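Local coordinates for protein N-acetylglucosamine-6-phosphate deacetylase (Thermotoga maritima, PDB 1O12) that probably removes the acetyl group from N-acetylglucosamine 6-phosphate, using one divalent metal cation per subunit, as other deacetylases of the NagA family do, at residues 77-80 with 81-85; 102-105 with 106-110; 190-193 with 194-197; 319-322 with 323-326. All coordinates share one frame; numbering follows the deposited sequence.

Interaction 1: residues 77-80 with 81-85; sequences EMEE and FLYSQ
Two different first torsions bring Glu79 and Tyr83 together across one helical turn: in Glu79 CG stands anti to the backbone N (chi1 173°) and the rest of the chain runs out extended, while in Tyr83 CG is anti to the carbonyl carbon (chi1 -76°), which swings the ring back over the preceding turn. The two side chains then lie alongside each other and point the same way. Glu79 CG rests 3.4 Å from Tyr83 CE2, and the Tyr83 hydroxyl OH donates to Glu79 OE1 at 2.7 Å, on the anti side of the carboxylate and somewhat out of its plane. Further back, Glu79 O lies over one face of the ring, 3.4 Å from Tyr83 CD2. This is an i to i+4 side-chain pair; the backbone bond beside it, from Tyr83 N to Glu79 O, is weak. A phenylalanine in place of Tyr83 would probably keep the ring packing but leave Glu79 OE1 without its hydroxyl donor, with a weak bond from Ser120 N remaining. The other carboxylate oxygen, OE2, is bonded to Thr119 and Tyr112. Helix 75-83 lays Leu82 and Glu79 on Phe90 of strand 87-93, while Tyr83 touches Val372 and Phe373 of strand 370-374.

Interaction 2: residues 102-105 with 106-110; sequences MKEI and LRKAR
Glu104 meets both Arg107 and Lys108 on helix 99-115, the helix of a beta-alpha-beta unit between strands 87-93 and 121-127 of the amidohydrolase barrel. It exemplifies how one acidic side chain can serve neighbours three and four residues ahead. Its CB lies 3.3 Å from Arg107 NH2, and CG is equally near the same nitrogen, so the arginine touches the aliphatic part of the glutamate. The Arg107 chain bends at chi3 (58°), folding the guanidinium back until one face lies over Glu104 CA. The charged ends themselves stay apart, with Glu104 OE1 5.4 Å from Arg107 NH2, which suggests at most a modest attraction. Beyond CG, the bend at chi2 (-129°) turns the carboxylate of Glu104 toward Lys108. CD is the next atom out, 3.8 Å from Lys108 CE. Beneath these polar groups the helix bonds run regularly, with Lys108 N donating to Glu104 O. Leu106 and Ala109 of the same helix pack on Val124 of strand 121-127. At the tip, Glu104 OE1 forms a salt bridge with Lys108 NZ at 3.2 Å and also touches Lys108 CE at 3.0 Å.

Interaction 3: residues 190-193 with 194-197; sequences IATF and EEFM
Phe193 and Met197, a selenomethionine, make the tightly packed half of this turn. They lie side by side, pointing the same way, and Met197 CG sits over one face of the Phe193 ring, 3.8 Å from its centroid in a CH-pi contact. The selenium follows obliquely at 4.5 Å from that centroid, a Met-aromatic approach; bends at chi2 (-66°) and chi3 (-77°) curl Met197 round to the ring. Glu194 OE1 lies at the ring edge, in its plane. The ring also packs on Ala227 and Leu230 of helix 223-230 and on Glu248 of the second subunit. At the other end, Thr192 and Glu195 form a capping box, a textbook way of starting a helix, here at the N-terminus of helix 193-200. Glu195 N donates to Thr192 OG1 at 3.3 Å, and Thr192 N returns the bond to the anti lone pair of Glu195 OE1 at 2.9 Å, nearly straight at 167°. Thr192 OG1 adds a weak bond to the same carboxylate oxygen. This polar end is the looser, hydrated side: a water donates to both Glu195 OE1 and Ile190 O, tying the carboxylate to the loop ahead of the cap.

Interaction 4: residues 319-322 with 323-326; sequences GCSI and TELA
A capping box formed by Ser321 and Glu324 opens helix 322-336, just after the short turn that leaves helix 307-318 through Gly319, whose phi is positive. The exchange is reciprocal, each residue offering its side chain to the backbone N-H of the other. Glu324 N donates to Ser321 OG at 3.2 Å, while Ser321 N donates to Glu324 OE1, which it meets nearly along the C-O axis in an almost straight bond (175°). Ser321 OG also lies 3.0 Å from Glu324 OE1. Its first torsion (chi1 68°) tucks the hydroxyl between the backbone N and the carbonyl carbon, where it can face both the amide and the carboxylate of Glu324. The Glu324 chain reaches back along the cap, its CG passing 3.5 Å from Ser321 OG, and its CD stands 3.6 Å from Cys320 CB. OE2, the second carboxylate oxygen, is held by the hydroxyl of Tyr254. With an alanine here the backbone amide could still donate to Ser321 OG, but Ser321 N would probably lose its carboxylate acceptor and the Tyr254 hydroxyl its partner. An apolar contact lies beside the box, where Cys320 SG rests 3.7 Å from Leu325 CG. Leu325 and Cys320 both continue onto Phe314 of helix 307-318, joining the two consecutive helices. Ile322, Leu325 and Ala326 pack against Met54 of strand 52-59, while Thr323 OG1 bonds to Glu27 of strand 26-35.

Overall arrangement
The four contacts follow one another along the chain, none touching another, and all belong to the amidohydrolase part of it. Interactions 1 and 2, on consecutive helices, are nearest neighbours, with centres about 20 Å apart and nearest atoms about 9 Å apart. Interactions 1 and 3 lie on opposite sides of the chain's centre, 37 Å between their centres, as do interactions 2 and 4 at 36 Å. Iron is bound by Glu127, His188 and His209; the side chain of Met102 in interaction 2 lies about 9 Å from that of Glu127, and that of Ala191 in interaction 3 about 10 Å from that of His188. Interaction 4 lies away from the metal and the predicted substrate-binding residues. Interactions 3 and 4 share the capping-box principle, whereas 1 pairs side chains toward the end of a helix and 2 in the middle of one.

Interaction 1: residues 77-80 with 81-85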
ATOM      1  N   GLU A  77      31.089 -18.991 -15.422  1.00 40.13           N
ATOM      2  CA  GLU A  77      30.612 -18.079 -16.457  1.00 42.51           C
ATOM      3  C   GLU A  77      29.774 -16.980 -15.833  1.00 42.64           C
ATOM      4  O   GLU A  77      29.993 -15.795 -16.116  1.00 43.75           O
ATOM      5  CB  GLU A  77      29.796 -18.797 -17.546  1.00 42.59           C
ATOM      6  CG  GLU A  77      30.614 -19.685 -18.448  1.00 43.59           C
ATOM      7  CD  GLU A  77      30.980 -20.986 -17.771  1.00 48.61           C
ATOM      8  OE1 GLU A  77      31.830 -21.726 -18.320  1.00 51.54           O
ATOM      9  OE2 GLU A  77      30.412 -21.284 -16.688  1.00 49.96           O
HETATM   10  N   MSE A  78      28.824 -17.368 -14.985  1.00 41.18           N
HETATM   11  CA  MSE A  78      27.972 -16.388 -14.327  1.00 39.98           C
HETATM   12  C   MSE A  78      28.811 -15.367 -13.571  1.00 38.59           C
HETATM   13  O   MSE A  78      28.628 -14.155 -13.754  1.00 37.59           O
HETATM   14  CB  MSE A  78      27.016 -17.088 -13.371  1.00 42.65           C
HETATM   15  CG  MSE A  78      26.016 -17.964 -14.089  1.00 47.58           C
HETATM   16 SE   MSE A  78      24.767 -18.969 -12.957  1.00 56.54          SE
HETATM   17  CE  MSE A  78      23.658 -17.496 -12.307  1.00 52.93           C
ATOM     18  N   GLU A  79      29.749 -15.845 -12.749  1.00 35.93           N
ATOM     19  CA  GLU A  79      30.574 -14.942 -11.959  1.00 36.66           C
ATOM     20  C   GLU A  79      31.290 -13.873 -12.776  1.00 38.26           C
ATOM     21  O   GLU A  79      31.195 -12.677 -12.497  1.00 38.14           O
ATOM     22  CB  GLU A  79      31.620 -15.714 -11.165  1.00 34.76           C
ATOM     23  CG  GLU A  79      32.636 -14.820 -10.454  1.00 32.43           C
ATOM     24  CD  GLU A  79      33.518 -15.580  -9.457  1.00 35.24           C
ATOM     25  OE1 GLU A  79      34.412 -14.952  -8.847  1.00 33.51           O
ATOM     26  OE2 GLU A  79      33.322 -16.807  -9.275  1.00 34.26           O
ATOM     27  N   GLU A  80      32.017 -14.336 -13.778  1.00 39.18           N
ATOM     28  CA  GLU A  80      32.786 -13.502 -14.653  1.00 38.99           C
ATOM     29  C   GLU A  80      31.901 -12.416 -15.310  1.00 39.16           C
ATOM     30  O   GLU A  80      32.284 -11.244 -15.374  1.00 38.95           O
ATOM     31  CB  GLU A  80      33.467 -14.415 -15.687  1.00 42.18           C
ATOM     32  CG  GLU A  80      34.514 -13.751 -16.554  1.00 46.65           C
ATOM     33  CD  GLU A  80      35.338 -12.697 -15.795  1.00 50.12           C
ATOM     34  OE1 GLU A  80      35.834 -12.986 -14.669  1.00 50.95           O
ATOM     35  OE2 GLU A  80      35.491 -11.574 -16.340  1.00 50.40           O
ATOM     36  N   PHE A  81      30.716 -12.771 -15.784  1.00 37.09           N
ATOM     37  CA  PHE A  81      29.885 -11.744 -16.397  1.00 36.48           C
ATOM     38  C   PHE A  81      29.382 -10.722 -15.380  1.00 36.16           C
ATOM     39  O   PHE A  81      29.437  -9.512 -15.618  1.00 32.66           O
ATOM     40  CB  PHE A  81      28.679 -12.350 -17.101  1.00 37.09           C
ATOM     41  CG  PHE A  81      27.809 -11.328 -17.748  1.00 39.80           C
ATOM     42  CD1 PHE A  81      28.264 -10.616 -18.860  1.00 40.95           C
ATOM     43  CD2 PHE A  81      26.571 -10.998 -17.200  1.00 40.66           C
ATOM     44  CE1 PHE A  81      27.499  -9.572 -19.423  1.00 42.00           C
ATOM     45  CE2 PHE A  81      25.801  -9.954 -17.754  1.00 42.63           C
ATOM     46  CZ  PHE A  81      26.271  -9.241 -18.868  1.00 42.02           C
ATOM     47  N   LEU A  82      28.882 -11.228 -14.250  1.00 36.14           N
ATOM     48  CA  LEU A  82      28.339 -10.383 -13.191  1.00 35.52           C
ATOM     49  C   LEU A  82      29.242  -9.239 -12.733  1.00 35.22           C
ATOM     50  O   LEU A  82      28.746  -8.182 -12.306  1.00 35.06           O
ATOM     51  CB  LEU A  82      27.924 -11.249 -12.003  1.00 34.61           C
ATOM     52  CG  LEU A  82      26.729 -12.120 -12.386  1.00 35.40           C
ATOM     53  CD1 LEU A  82      26.179 -12.786 -11.157  1.00 35.60           C
ATOM     54  CD2 LEU A  82      25.653 -11.276 -13.054  1.00 32.77           C
ATOM     55  N   TYR A  83      30.553  -9.436 -12.829  1.00 34.05           N
ATOM     56  CA  TYR A  83      31.486  -8.398 -12.435  1.00 33.93           C
ATOM     57  C   TYR A  83      31.284  -7.183 -13.326  1.00 34.38           C
ATOM     58  O   TYR A  83      31.464  -6.045 -12.889  1.00 34.45           O
ATOM     59  CB  TYR A  83      32.930  -8.906 -12.518  1.00 34.78           C
ATOM     60  CG  TYR A  83      33.296  -9.831 -11.365  1.00 36.82           C
ATOM     61  CD1 TYR A  83      32.954  -9.502 -10.046  1.00 36.94           C
ATOM     62  CD2 TYR A  83      33.986 -11.037 -11.583  1.00 36.47           C
ATOM     63  CE1 TYR A  83      33.280 -10.346  -8.986  1.00 36.57           C
ATOM     64  CE2 TYR A  83      34.321 -11.886 -10.520  1.00 33.98           C
ATOM     65  CZ  TYR A  83      33.959 -11.533  -9.237  1.00 35.29           C
ATOM     66  OH  TYR A  83      34.240 -12.357  -8.196  1.00 35.55           O
ATOM     67  N   SER A  84      30.888  -7.418 -14.574  1.00 34.77           N
ATOM     68  CA  SER A  84      30.640  -6.323 -15.517  1.00 34.47           C
ATOM     69  C   SER A  84      29.339  -5.601 -15.192  1.00 35.66           C
ATOM     70  O   SER A  84      28.981  -4.648 -15.866  1.00 37.60           O
ATOM     71  CB  SER A  84      30.539  -6.836 -16.943  1.00 32.86           C
ATOM     72  OG  SER A  84      29.355  -7.584 -17.125  1.00 35.48           O
ATOM     73  N   GLN A  85      28.622  -6.073 -14.180  1.00 34.90           N
ATOM     74  CA  GLN A  85      27.387  -5.428 -13.768  1.00 34.18           C
ATOM     75  C   GLN A  85      27.606  -4.868 -12.368  1.00 32.84           C
ATOM     76  O   GLN A  85      26.674  -4.376 -11.727  1.00 30.93           O
ATOM     77  CB  GLN A  85      26.230  -6.433 -13.778  1.00 35.06           C
ATOM     78  CG  GLN A  85      25.852  -6.885 -15.155  1.00 34.19           C
ATOM     79  CD  GLN A  85      25.482  -5.723 -16.046  1.00 36.28           C
ATOM     80  OE1 GLN A  85      24.643  -4.921 -15.691  1.00 37.42           O
ATOM     81  NE2 GLN A  85      26.114  -5.627 -17.209  1.00 37.39           N
TER

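Interaction 2: residues 102-105 with 106-110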
HETATM    1  N   MSE A 102      19.047 -31.101  -7.186  1.00 49.72           N
HETATM    2  CA  MSE A 102      19.324 -30.274  -6.032  1.00 51.99           C
HETATM    3  C   MSE A 102      20.667 -30.655  -5.392  1.00 50.23           C
HETATM    4  O   MSE A 102      21.555 -29.809  -5.267  1.00 51.11           O
HETATM    5  CB  MSE A 102      18.192 -30.464  -5.022  1.00 58.33           C
HETATM    6  CG  MSE A 102      17.505 -29.216  -4.518  1.00 66.83           C
HETATM    7 SE   MSE A 102      15.650 -29.649  -3.966  1.00 81.69          SE
HETATM    8  CE  MSE A 102      14.707 -29.262  -5.654  1.00 76.56           C
ATOM      9  N   LYS A 103      20.810 -31.920  -4.985  1.00 47.93           N
ATOM     10  CA  LYS A 103      22.039 -32.404  -4.346  1.00 45.18           C
ATOM     11  C   LYS A 103      23.241 -32.154  -5.232  1.00 42.93           C
ATOM     12  O   LYS A 103      24.300 -31.782  -4.734  1.00 41.77           O
ATOM     13  CB  LYS A 103      21.968 -33.901  -4.032  1.00 46.00           C
ATOM     14  CG  LYS A 103      20.868 -34.320  -3.042  1.00 49.56           C
ATOM     15  CD  LYS A 103      21.379 -35.431  -2.099  1.00 52.46           C
ATOM     16  CE  LYS A 103      21.984 -36.626  -2.866  1.00 54.27           C
ATOM     17  NZ  LYS A 103      22.948 -37.480  -2.075  1.00 54.57           N
ATOM     18  N   GLU A 104      23.070 -32.346  -6.540  1.00 40.58           N
ATOM     19  CA  GLU A 104      24.153 -32.136  -7.494  1.00 40.21           C
ATOM     20  C   GLU A 104      24.504 -30.654  -7.644  1.00 39.26           C
ATOM     21  O   GLU A 104      25.676 -30.295  -7.789  1.00 39.83           O
ATOM     22  CB  GLU A 104      23.789 -32.710  -8.871  1.00 42.60           C
ATOM     23  CG  GLU A 104      24.911 -32.588  -9.932  1.00 48.80           C
ATOM     24  CD  GLU A 104      24.436 -31.947 -11.249  1.00 53.56           C
ATOM     25  OE1 GLU A 104      25.279 -31.653 -12.139  1.00 55.45           O
ATOM     26  OE2 GLU A 104      23.211 -31.733 -11.401  1.00 57.28           O
ATOM     27  N   ILE A 105      23.501 -29.783  -7.615  1.00 37.10           N
ATOM     28  CA  ILE A 105      23.789 -28.365  -7.752  1.00 35.59           C
ATOM     29  C   ILE A 105      24.462 -27.847  -6.473  1.00 36.54           C
ATOM     30  O   ILE A 105      25.423 -27.075  -6.541  1.00 34.65           O
ATOM     31  CB  ILE A 105      22.514 -27.587  -8.084  1.00 33.61           C
ATOM     32  CG1 ILE A 105      22.112 -27.931  -9.521  1.00 31.24           C
ATOM     33  CG2 ILE A 105      22.761 -26.079  -7.946  1.00 32.61           C
ATOM     34  CD1 ILE A 105      20.710 -27.625  -9.873  1.00 29.73           C
ATOM     35  N   LEU A 106      23.977 -28.298  -5.312  1.00 35.60           N
ATOM     36  CA  LEU A 106      24.578 -27.894  -4.059  1.00 34.51           C
ATOM     37  C   LEU A 106      26.022 -28.436  -3.997  1.00 35.52           C
ATOM     38  O   LEU A 106      26.935 -27.756  -3.528  1.00 34.36           O
ATOM     39  CB  LEU A 106      23.751 -28.420  -2.885  1.00 32.01           C
ATOM     40  CG  LEU A 106      22.406 -27.711  -2.685  1.00 32.68           C
ATOM     41  CD1 LEU A 106      21.624 -28.392  -1.561  1.00 28.79           C
ATOM     42  CD2 LEU A 106      22.630 -26.207  -2.348  1.00 31.25           C
ATOM     43  N   ARG A 107      26.228 -29.644  -4.516  1.00 35.66           N
ATOM     44  CA  ARG A 107      27.537 -30.279  -4.478  1.00 37.02           C
ATOM     45  C   ARG A 107      28.575 -29.573  -5.345  1.00 36.30           C
ATOM     46  O   ARG A 107      29.717 -29.378  -4.918  1.00 34.89           O
ATOM     47  CB  ARG A 107      27.403 -31.750  -4.892  1.00 40.15           C
ATOM     48  CG  ARG A 107      28.656 -32.591  -4.770  1.00 43.78           C
ATOM     49  CD  ARG A 107      28.335 -34.068  -5.058  1.00 47.23           C
ATOM     50  NE  ARG A 107      27.759 -34.264  -6.395  1.00 49.56           N
ATOM     51  CZ  ARG A 107      26.537 -34.762  -6.643  1.00 50.07           C
ATOM     52  NH1 ARG A 107      25.715 -35.135  -5.644  1.00 46.05           N
ATOM     53  NH2 ARG A 107      26.130 -34.877  -7.910  1.00 48.48           N
ATOM     54  N   LYS A 108      28.187 -29.185  -6.555  1.00 36.48           N
ATOM     55  CA  LYS A 108      29.113 -28.500  -7.437  1.00 37.60           C
ATOM     56  C   LYS A 108      29.397 -27.059  -7.007  1.00 38.66           C
ATOM     57  O   LYS A 108      30.490 -26.518  -7.252  1.00 39.59           O
ATOM     58  CB  LYS A 108      28.586 -28.520  -8.853  1.00 39.08           C
ATOM     59  CG  LYS A 108      28.599 -29.893  -9.512  1.00 41.16           C
ATOM     60  CD  LYS A 108      28.234 -29.719 -10.996  1.00 42.01           C
ATOM     61  CE  LYS A 108      28.137 -31.035 -11.746  1.00 42.26           C
ATOM     62  NZ  LYS A 108      28.142 -30.795 -13.226  1.00 44.63           N
ATOM     63  N   ALA A 109      28.422 -26.424  -6.369  1.00 38.56           N
ATOM     64  CA  ALA A 109      28.633 -25.064  -5.907  1.00 38.88           C
ATOM     65  C   ALA A 109      29.614 -25.140  -4.723  1.00 38.55           C
ATOM     66  O   ALA A 109      30.525 -24.300  -4.597  1.00 38.38           O
ATOM     67  CB  ALA A 109      27.291 -24.431  -5.478  1.00 39.44           C
ATOM     68  N   ARG A 110      29.426 -26.150  -3.869  1.00 37.03           N
ATOM     69  CA  ARG A 110      30.294 -26.373  -2.715  1.00 36.77           C
ATOM     70  C   ARG A 110      31.739 -26.589  -3.189  1.00 36.69           C
ATOM     71  O   ARG A 110      32.670 -26.043  -2.600  1.00 36.67           O
ATOM     72  CB  ARG A 110      29.837 -27.607  -1.919  1.00 37.58           C
ATOM     73  CG  ARG A 110      30.634 -27.916  -0.605  1.00 35.85           C
ATOM     74  CD  ARG A 110      30.567 -29.437  -0.258  1.00 36.36           C
ATOM     75  NE  ARG A 110      31.158 -30.263  -1.325  1.00 36.64           N
ATOM     76  CZ  ARG A 110      30.970 -31.572  -1.484  1.00 36.55           C
ATOM     77  NH1 ARG A 110      30.207 -32.250  -0.649  1.00 37.10           N
ATOM     78  NH2 ARG A 110      31.518 -32.201  -2.511  1.00 37.21           N
TER

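Interaction 3: residues 190-193 with 194-197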
ATOM      1  N   ILE A 190      -0.450 -18.750  -1.819  1.00 37.69           N
ATOM      2  CA  ILE A 190      -1.774 -18.118  -1.736  1.00 39.83           C
ATOM      3  C   ILE A 190      -2.106 -17.911  -0.274  1.00 39.43           C
ATOM      4  O   ILE A 190      -3.209 -17.541   0.066  1.00 42.01           O
ATOM      5  CB  ILE A 190      -2.922 -18.944  -2.385  1.00 38.46           C
ATOM      6  CG1 ILE A 190      -2.899 -20.382  -1.878  1.00 38.93           C
ATOM      7  CG2 ILE A 190      -2.848 -18.847  -3.888  1.00 35.39           C
ATOM      8  CD1 ILE A 190      -3.833 -21.283  -2.699  1.00 39.48           C
ATOM      9  N   ALA A 191      -1.134 -18.150   0.589  1.00 39.32           N
ATOM     10  CA  ALA A 191      -1.333 -17.988   2.014  1.00 39.95           C
ATOM     11  C   ALA A 191      -2.005 -16.666   2.410  1.00 40.86           C
ATOM     12  O   ALA A 191      -1.796 -15.602   1.800  1.00 40.97           O
ATOM     13  CB  ALA A 191       0.003 -18.122   2.736  1.00 40.34           C
ATOM     14  N   THR A 192      -2.796 -16.749   3.466  1.00 39.51           N
ATOM     15  CA  THR A 192      -3.503 -15.605   3.987  1.00 38.65           C
ATOM     16  C   THR A 192      -2.535 -14.826   4.854  1.00 39.08           C
ATOM     17  O   THR A 192      -1.400 -15.225   5.049  1.00 38.21           O
ATOM     18  CB  THR A 192      -4.672 -16.062   4.873  1.00 36.94           C
ATOM     19  OG1 THR A 192      -4.155 -16.864   5.943  1.00 33.84           O
ATOM     20  CG2 THR A 192      -5.667 -16.899   4.066  1.00 36.40           C
ATOM     21  N   PHE A 193      -3.008 -13.709   5.383  1.00 40.68           N
ATOM     22  CA  PHE A 193      -2.217 -12.877   6.261  1.00 40.85           C
ATOM     23  C   PHE A 193      -1.825 -13.630   7.525  1.00 42.37           C
ATOM     24  O   PHE A 193      -0.683 -13.512   7.990  1.00 43.66           O
ATOM     25  CB  PHE A 193      -3.012 -11.643   6.649  1.00 40.19           C
ATOM     26  CG  PHE A 193      -2.333 -10.783   7.668  1.00 38.61           C
ATOM     27  CD1 PHE A 193      -1.309  -9.920   7.296  1.00 37.62           C
ATOM     28  CD2 PHE A 193      -2.720 -10.831   9.001  1.00 38.56           C
ATOM     29  CE1 PHE A 193      -0.685  -9.124   8.222  1.00 37.08           C
ATOM     30  CE2 PHE A 193      -2.095 -10.027   9.949  1.00 37.95           C
ATOM     31  CZ  PHE A 193      -1.074  -9.170   9.554  1.00 37.22           C
ATOM     32  N   GLU A 194      -2.751 -14.410   8.082  1.00 43.28           N
ATOM     33  CA  GLU A 194      -2.451 -15.143   9.316  1.00 44.46           C
ATOM     34  C   GLU A 194      -1.488 -16.306   9.110  1.00 42.69           C
ATOM     35  O   GLU A 194      -0.712 -16.631  10.015  1.00 39.92           O
ATOM     36  CB  GLU A 194      -3.742 -15.664   9.991  1.00 48.78           C
ATOM     37  CG  GLU A 194      -4.697 -14.563  10.534  1.00 54.70           C
ATOM     38  CD  GLU A 194      -4.060 -13.639  11.600  1.00 58.65           C
ATOM     39  OE1 GLU A 194      -4.651 -12.558  11.864  1.00 60.48           O
ATOM     40  OE2 GLU A 194      -2.988 -13.985  12.177  1.00 58.95           O
ATOM     41  N   GLU A 195      -1.548 -16.937   7.937  1.00 40.06           N
ATOM     42  CA  GLU A 195      -0.658 -18.054   7.669  1.00 41.20           C
ATOM     43  C   GLU A 195       0.761 -17.555   7.487  1.00 40.40           C
ATOM     44  O   GLU A 195       1.721 -18.196   7.909  1.00 40.47           O
ATOM     45  CB  GLU A 195      -1.117 -18.836   6.450  1.00 42.91           C
ATOM     46  CG  GLU A 195      -2.402 -19.583   6.698  1.00 44.38           C
ATOM     47  CD  GLU A 195      -2.965 -20.205   5.436  1.00 46.66           C
ATOM     48  OE1 GLU A 195      -3.060 -19.505   4.396  1.00 45.06           O
ATOM     49  OE2 GLU A 195      -3.325 -21.403   5.499  1.00 48.23           O
ATOM     50  N   PHE A 196       0.893 -16.393   6.870  1.00 39.72           N
ATOM     51  CA  PHE A 196       2.204 -15.805   6.708  1.00 39.11           C
ATOM     52  C   PHE A 196       2.695 -15.411   8.099  1.00 40.39           C
ATOM     53  O   PHE A 196       3.854 -15.639   8.435  1.00 41.21           O
ATOM     54  CB  PHE A 196       2.133 -14.564   5.824  1.00 37.87           C
ATOM     55  CG  PHE A 196       3.368 -13.740   5.864  1.00 35.09           C
ATOM     56  CD1 PHE A 196       4.445 -14.047   5.056  1.00 35.72           C
ATOM     57  CD2 PHE A 196       3.476 -12.693   6.757  1.00 33.66           C
ATOM     58  CE1 PHE A 196       5.623 -13.314   5.141  1.00 36.79           C
ATOM     59  CE2 PHE A 196       4.645 -11.959   6.854  1.00 35.11           C
ATOM     60  CZ  PHE A 196       5.718 -12.262   6.052  1.00 36.13           C
HETATM   61  N   MSE A 197       1.807 -14.822   8.902  1.00 41.46           N
HETATM   62  CA  MSE A 197       2.150 -14.384  10.263  1.00 43.91           C
HETATM   63  C   MSE A 197       2.703 -15.492  11.170  1.00 43.94           C
HETATM   64  O   MSE A 197       3.502 -15.226  12.090  1.00 42.56           O
HETATM   65  CB  MSE A 197       0.935 -13.753  10.943  1.00 46.00           C
HETATM   66  CG  MSE A 197       0.603 -12.374  10.438  1.00 52.26           C
HETATM   67 SE   MSE A 197       1.988 -11.018  10.874  1.00 63.85          SE
HETATM   68  CE  MSE A 197       1.557 -10.743  12.764  1.00 57.78           C
TER
HETATM   69  O   HOH W   1      -4.510 -19.943   1.558  1.00 41.42           O

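Interaction 4: residues 319-322 with 323-326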
ATOM      1  N   GLY A 319      13.257   8.219  -8.282  1.00 35.06           N
ATOM      2  CA  GLY A 319      13.886   9.496  -8.034  1.00 33.82           C
ATOM      3  C   GLY A 319      14.596   9.464  -6.692  1.00 33.77           C
ATOM      4  O   GLY A 319      14.869  10.517  -6.111  1.00 35.67           O
ATOM      5  N   CYS A 320      14.910   8.276  -6.184  1.00 32.45           N
ATOM      6  CA  CYS A 320      15.594   8.176  -4.886  1.00 32.69           C
ATOM      7  C   CYS A 320      17.045   8.642  -4.986  1.00 32.16           C
ATOM      8  O   CYS A 320      17.562   8.893  -6.073  1.00 35.00           O
ATOM      9  CB  CYS A 320      15.586   6.734  -4.387  1.00 34.67           C
ATOM     10  SG  CYS A 320      16.674   5.692  -5.403  1.00 34.51           S
ATOM     11  N   SER A 321      17.714   8.751  -3.851  1.00 32.26           N
ATOM     12  CA  SER A 321      19.106   9.195  -3.832  1.00 32.90           C
ATOM     13  C   SER A 321      20.043   8.006  -4.049  1.00 32.91           C
ATOM     14  O   SER A 321      19.613   6.857  -3.931  1.00 31.31           O
ATOM     15  CB  SER A 321      19.429   9.820  -2.491  1.00 33.40           C
ATOM     16  OG  SER A 321      19.410   8.824  -1.478  1.00 36.86           O
ATOM     17  N   ILE A 322      21.316   8.288  -4.356  1.00 32.83           N
ATOM     18  CA  ILE A 322      22.291   7.230  -4.553  1.00 32.10           C
ATOM     19  C   ILE A 322      22.535   6.535  -3.234  1.00 30.70           C
ATOM     20  O   ILE A 322      22.925   5.398  -3.211  1.00 32.15           O
ATOM     21  CB  ILE A 322      23.600   7.744  -5.111  1.00 33.10           C
ATOM     22  CG1 ILE A 322      23.328   8.512  -6.404  1.00 34.18           C
ATOM     23  CG2 ILE A 322      24.507   6.557  -5.453  1.00 34.05           C
ATOM     24  CD1 ILE A 322      24.572   8.717  -7.294  1.00 38.12           C
ATOM     25  N   THR A 323      22.293   7.221  -2.131  1.00 30.33           N
ATOM     26  CA  THR A 323      22.422   6.582  -0.826  1.00 30.94           C
ATOM     27  C   THR A 323      21.331   5.512  -0.643  1.00 32.36           C
ATOM     28  O   THR A 323      21.574   4.472  -0.052  1.00 34.04           O
ATOM     29  CB  THR A 323      22.267   7.579   0.325  1.00 30.31           C
ATOM     30  OG1 THR A 323      23.442   8.398   0.421  1.00 29.03           O
ATOM     31  CG2 THR A 323      22.046   6.839   1.610  1.00 27.48           C
ATOM     32  N   GLU A 324      20.129   5.769  -1.139  1.00 31.07           N
ATOM     33  CA  GLU A 324      19.054   4.802  -1.011  1.00 32.12           C
ATOM     34  C   GLU A 324      19.229   3.619  -1.954  1.00 32.96           C
ATOM     35  O   GLU A 324      18.787   2.501  -1.642  1.00 33.53           O
ATOM     36  CB  GLU A 324      17.708   5.457  -1.307  1.00 34.18           C
ATOM     37  CG  GLU A 324      17.223   6.437  -0.254  1.00 33.91           C
ATOM     38  CD  GLU A 324      16.141   7.313  -0.828  1.00 35.94           C
ATOM     39  OE1 GLU A 324      16.479   8.091  -1.740  1.00 36.95           O
ATOM     40  OE2 GLU A 324      14.964   7.217  -0.403  1.00 34.21           O
ATOM     41  N   LEU A 325      19.845   3.886  -3.108  1.00 32.76           N
ATOM     42  CA  LEU A 325      20.107   2.875  -4.113  1.00 32.84           C
ATOM     43  C   LEU A 325      21.127   1.889  -3.581  1.00 32.54           C
ATOM     44  O   LEU A 325      21.144   0.739  -4.002  1.00 32.79           O
ATOM     45  CB  LEU A 325      20.663   3.486  -5.386  1.00 35.44           C
ATOM     46  CG  LEU A 325      19.705   3.891  -6.501  1.00 37.35           C
ATOM     47  CD1 LEU A 325      20.548   4.453  -7.664  1.00 37.77           C
ATOM     48  CD2 LEU A 325      18.869   2.703  -6.944  1.00 34.65           C
ATOM     49  N   ALA A 326      21.984   2.340  -2.672  1.00 29.97           N
ATOM     50  CA  ALA A 326      22.965   1.446  -2.085  1.00 30.88           C
ATOM     51  C   ALA A 326      22.269   0.429  -1.173  1.00 30.69           C
ATOM     52  O   ALA A 326      22.718  -0.721  -1.035  1.00 31.23           O
ATOM     53  CB  ALA A 326      23.990   2.230  -1.283  1.00 29.52           C
TER